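Local coordinates for protein acetylxylan esterase / glucomannan deacetylase (Cellvibrio japonicus, PDB 2WAA) that removes acetyl groups from acetylated xylan and glucomannan, helping to break down plant cell wall polysaccharides, at residues F238-I249 / K280-T291. Sequence-based numbering, arbitrary orientation. Where two conformers were deposited one is given.
Sequences FSPGIPDRATYI and KKAALVSYIGET
Tyr-287 projects from helix 280-291 and lodges as a knob among Arg-245, Ile-249, Tyr-248 and Phe-238. With CG anti to its own carbonyl carbon, its ring reaches toward the start of helix 245-262, and OH donates to Pro-243 O at 2.8 Å, almost in line with the C=O bond. A tyrosine suits the place: its ring carbons pack against Phe-238, Tyr-248, Ile-249 and the aliphatic part of Arg-245 while the hydroxyl satisfies a loop carbonyl. The rings of Phe-238 and Tyr-248 lie obliquely to it, at 51° and 41°, completing an aromatic cluster. Phe-238 is the reciprocal knob, its flat ring filling the hole among Lys-280, Ala-283, Leu-284 and Tyr-287; Ala-283 is small enough to let CE2 approach its CB to 3.8 Å, and Pro-243 CD sits over the centre of one ring face. Alongside, the extended Lys-280 brings NZ to a weak bond with Phe-238 O.

At the far end Arg-245, also extended, stands its guanidinium nearly perpendicular to the Tyr-287 ring. Its several N-H donors serve two acceptors: NE and NH2 form a side-on salt bridge to Glu-290 OE1, at 2.8 and 2.6 Å, while NH1 and NH2 converge end-on upon Ser-286 OG. These in-plane bonds should fix the group's rotation. Ile-249 CD1 packs on the same glutamate.

Asp-244 is the N-cap of helix 245-262, accepting from Thr-247 N, and Tyr-248 OH bonds Asp-237. The two helices cross at -59° beside the parallel sheet of the SGNH (GDSL) hydrolase fold; loop 239-244 enters the first from the short helix bearing Asn-236, which probably stabilises the transition state.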
# COMPACT_ATOMS: atom_id res chain seq x y z
N PHE A 238 4.25 -7.91 19.16
CA PHE A 238 4.32 -9.22 19.87
C PHE A 238 5.64 -9.97 19.66
O PHE A 238 5.87 -11.03 20.27
CB PHE A 238 3.12 -10.12 19.45
CG PHE A 238 1.82 -9.66 20.07
CD1 PHE A 238 1.31 -8.41 19.74
CD2 PHE A 238 1.16 -10.42 21.00
CE1 PHE A 238 0.13 -7.95 20.32
CE2 PHE A 238 -0.01 -9.99 21.59
CZ PHE A 238 -0.54 -8.74 21.27
N SER A 239 6.51 -9.42 18.83
CA SER A 239 7.79 -10.09 18.54
C SER A 239 8.67 -10.24 19.77
O SER A 239 9.22 -11.32 20.01
CB SER A 239 8.53 -9.40 17.41
OG SER A 239 7.77 -9.54 16.25
N PRO A 240 8.81 -9.17 20.56
CA PRO A 240 9.61 -9.36 21.77
C PRO A 240 8.93 -10.24 22.82
O PRO A 240 9.63 -10.84 23.63
CB PRO A 240 9.76 -7.93 22.34
CG PRO A 240 9.42 -6.99 21.16
CD PRO A 240 8.38 -7.75 20.39
N GLY A 241 7.59 -10.30 22.83
CA GLY A 241 6.81 -10.97 23.86
C GLY A 241 5.41 -10.35 23.78
O GLY A 241 5.19 -9.39 23.03
N ILE A 242 4.45 -10.86 24.53
CA ILE A 242 3.13 -10.25 24.53
C ILE A 242 3.20 -8.94 25.28
O ILE A 242 3.62 -8.94 26.44
CB ILE A 242 2.13 -11.19 25.22
CG1 ILE A 242 1.95 -12.45 24.37
CG2 ILE A 242 0.81 -10.47 25.52
CD1 ILE A 242 1.14 -13.59 25.08
N PRO A 243 2.78 -7.80 24.66
CA PRO A 243 2.87 -6.52 25.39
C PRO A 243 1.83 -6.37 26.50
O PRO A 243 0.80 -7.03 26.51
CB PRO A 243 2.61 -5.45 24.30
CG PRO A 243 1.83 -6.18 23.19
CD PRO A 243 2.35 -7.61 23.23
N ASP A 244 2.11 -5.48 27.45
CA ASP A 244 1.16 -5.18 28.51
C ASP A 244 -0.28 -4.93 28.01
O ASP A 244 -0.52 -4.04 27.16
CB ASP A 244 1.65 -3.94 29.28
CG ASP A 244 0.71 -3.56 30.38
OD1 ASP A 244 0.49 -4.41 31.28
OD2 ASP A 244 0.16 -2.43 30.38
N ARG A 245 -1.25 -5.66 28.57
CA ARG A 245 -2.63 -5.59 28.10
C ARG A 245 -3.26 -4.21 28.21
O ARG A 245 -3.77 -3.67 27.20
CB ARG A 245 -3.47 -6.66 28.81
CG ARG A 245 -4.95 -6.52 28.61
CD ARG A 245 -5.73 -7.76 29.19
NE ARG A 245 -6.98 -7.87 28.48
CZ ARG A 245 -7.32 -8.84 27.62
NH1 ARG A 245 -6.54 -9.89 27.38
NH2 ARG A 245 -8.49 -8.75 27.01
N ALA A 246 -3.24 -3.61 29.41
CA ALA A 246 -3.86 -2.28 29.53
C ALA A 246 -3.20 -1.26 28.60
O ALA A 246 -3.89 -0.45 28.01
CB ALA A 246 -3.86 -1.77 31.01
N THR A 247 -1.89 -1.29 28.48
CA THR A 247 -1.17 -0.31 27.68
C THR A 247 -1.56 -0.46 26.19
O THR A 247 -1.88 0.50 25.48
CB THR A 247 0.34 -0.54 27.76
OG1 THR A 247 0.80 -0.36 29.12
CG2 THR A 247 1.08 0.45 26.86
N TYR A 248 -1.55 -1.69 25.73
CA TYR A 248 -1.87 -1.93 24.33
C TYR A 248 -3.32 -1.56 24.01
O TYR A 248 -3.60 -0.88 23.00
CB TYR A 248 -1.61 -3.38 24.00
CG TYR A 248 -1.43 -3.57 22.52
CD1 TYR A 248 -0.17 -3.38 21.95
CD2 TYR A 248 -2.50 -3.94 21.70
CE1 TYR A 248 0.03 -3.57 20.57
CE2 TYR A 248 -2.32 -4.15 20.33
CZ TYR A 248 -1.04 -3.95 19.78
OH TYR A 248 -0.81 -4.12 18.45
N ILE A 249 -4.25 -2.00 24.85
CA ILE A 249 -5.66 -1.75 24.57
C ILE A 249 -5.93 -0.26 24.64
O ILE A 249 -6.67 0.31 23.81
CB ILE A 249 -6.58 -2.53 25.53
CG1 ILE A 249 -6.50 -4.06 25.22
CG2 ILE A 249 -8.05 -1.99 25.47
CD1 ILE A 249 -7.22 -4.90 26.28
N LYS A 280 0.41 -15.91 21.18
CA LYS A 280 0.50 -14.51 20.78
C LYS A 280 -0.70 -14.08 19.94
O LYS A 280 -1.27 -12.99 20.14
CB LYS A 280 1.78 -14.29 20.03
CG LYS A 280 2.94 -14.30 21.01
CD LYS A 280 4.26 -14.17 20.22
CE LYS A 280 5.43 -13.92 21.20
NZ LYS A 280 6.73 -13.87 20.44
N LYS A 281 -1.08 -14.92 18.99
CA LYS A 281 -2.29 -14.67 18.22
C LYS A 281 -3.51 -14.54 19.15
O LYS A 281 -4.30 -13.61 19.04
CB LYS A 281 -2.50 -15.81 17.22
CG LYS A 281 -3.74 -15.65 16.32
CD LYS A 281 -3.78 -16.91 15.40
CE LYS A 281 -5.09 -16.95 14.59
NZ LYS A 281 -5.09 -16.01 13.49
N ALA A 282 -3.70 -15.51 20.05
CA ALA A 282 -4.89 -15.47 20.89
C ALA A 282 -4.91 -14.19 21.74
O ALA A 282 -5.97 -13.65 21.99
CB ALA A 282 -4.94 -16.75 21.80
N ALA A 283 -3.74 -13.73 22.17
CA ALA A 283 -3.66 -12.53 23.00
C ALA A 283 -4.07 -11.32 22.18
O ALA A 283 -4.84 -10.48 22.65
CB ALA A 283 -2.24 -12.34 23.56
N LEU A 284 -3.56 -11.22 20.95
CA LEU A 284 -3.98 -10.07 20.12
C LEU A 284 -5.47 -10.09 19.78
O LEU A 284 -6.14 -9.04 19.77
CB LEU A 284 -3.12 -9.93 18.84
CG LEU A 284 -3.43 -8.71 17.95
CD1 LEU A 284 -3.50 -7.43 18.81
CD2 LEU A 284 -2.36 -8.55 16.84
N VAL A 285 -6.02 -11.27 19.52
CA VAL A 285 -7.44 -11.36 19.30
C VAL A 285 -8.20 -10.86 20.51
O VAL A 285 -9.21 -10.13 20.40
CB VAL A 285 -7.84 -12.83 18.98
CG1 VAL A 285 -9.34 -13.01 19.04
CG2 VAL A 285 -7.24 -13.24 17.59
N SER A 286 -7.71 -11.25 21.69
CA SER A 286 -8.34 -10.87 22.93
C SER A 286 -8.29 -9.35 23.10
O SER A 286 -9.28 -8.73 23.43
CB SER A 286 -7.61 -11.51 24.13
OG SER A 286 -8.37 -11.24 25.28
N TYR A 287 -7.11 -8.77 22.83
CA TYR A 287 -6.91 -7.33 22.99
C TYR A 287 -7.83 -6.56 22.01
O TYR A 287 -8.41 -5.53 22.35
CB TYR A 287 -5.46 -6.99 22.69
CG TYR A 287 -4.43 -7.41 23.74
CD1 TYR A 287 -4.78 -8.21 24.84
CD2 TYR A 287 -3.10 -7.04 23.59
CE1 TYR A 287 -3.81 -8.59 25.81
CE2 TYR A 287 -2.11 -7.42 24.56
CZ TYR A 287 -2.49 -8.16 25.67
OH TYR A 287 -1.51 -8.55 26.56
N ILE A 288 -7.97 -7.08 20.79
CA ILE A 288 -8.87 -6.47 19.84
C ILE A 288 -10.32 -6.51 20.36
O ILE A 288 -11.06 -5.52 20.23
CB ILE A 288 -8.76 -7.17 18.43
CG1 ILE A 288 -7.45 -6.70 17.77
CG2 ILE A 288 -10.03 -6.85 17.56
CD1 ILE A 288 -7.02 -7.57 16.55
N GLY A 289 -10.73 -7.64 20.92
CA GLY A 289 -12.11 -7.73 21.39
C GLY A 289 -12.30 -6.69 22.50
O GLY A 289 -13.32 -6.04 22.58
N GLU A 290 -11.32 -6.53 23.38
CA GLU A 290 -11.50 -5.58 24.47
C GLU A 290 -11.41 -4.14 23.96
O GLU A 290 -12.07 -3.25 24.48
CB GLU A 290 -10.47 -5.81 25.60
CG GLU A 290 -10.80 -5.02 26.84
CD GLU A 290 -9.96 -5.46 28.08
OE1 GLU A 290 -9.46 -6.60 28.12
OE2 GLU A 290 -9.79 -4.62 29.00
N THR A 291 -10.57 -3.91 22.96
CA THR A 291 -10.55 -2.56 22.31
C THR A 291 -11.92 -2.21 21.78
O THR A 291 -12.43 -1.09 21.95
CB THR A 291 -9.50 -2.58 21.19
OG1 THR A 291 -8.21 -2.84 21.80
CG2 THR A 291 -9.51 -1.25 20.35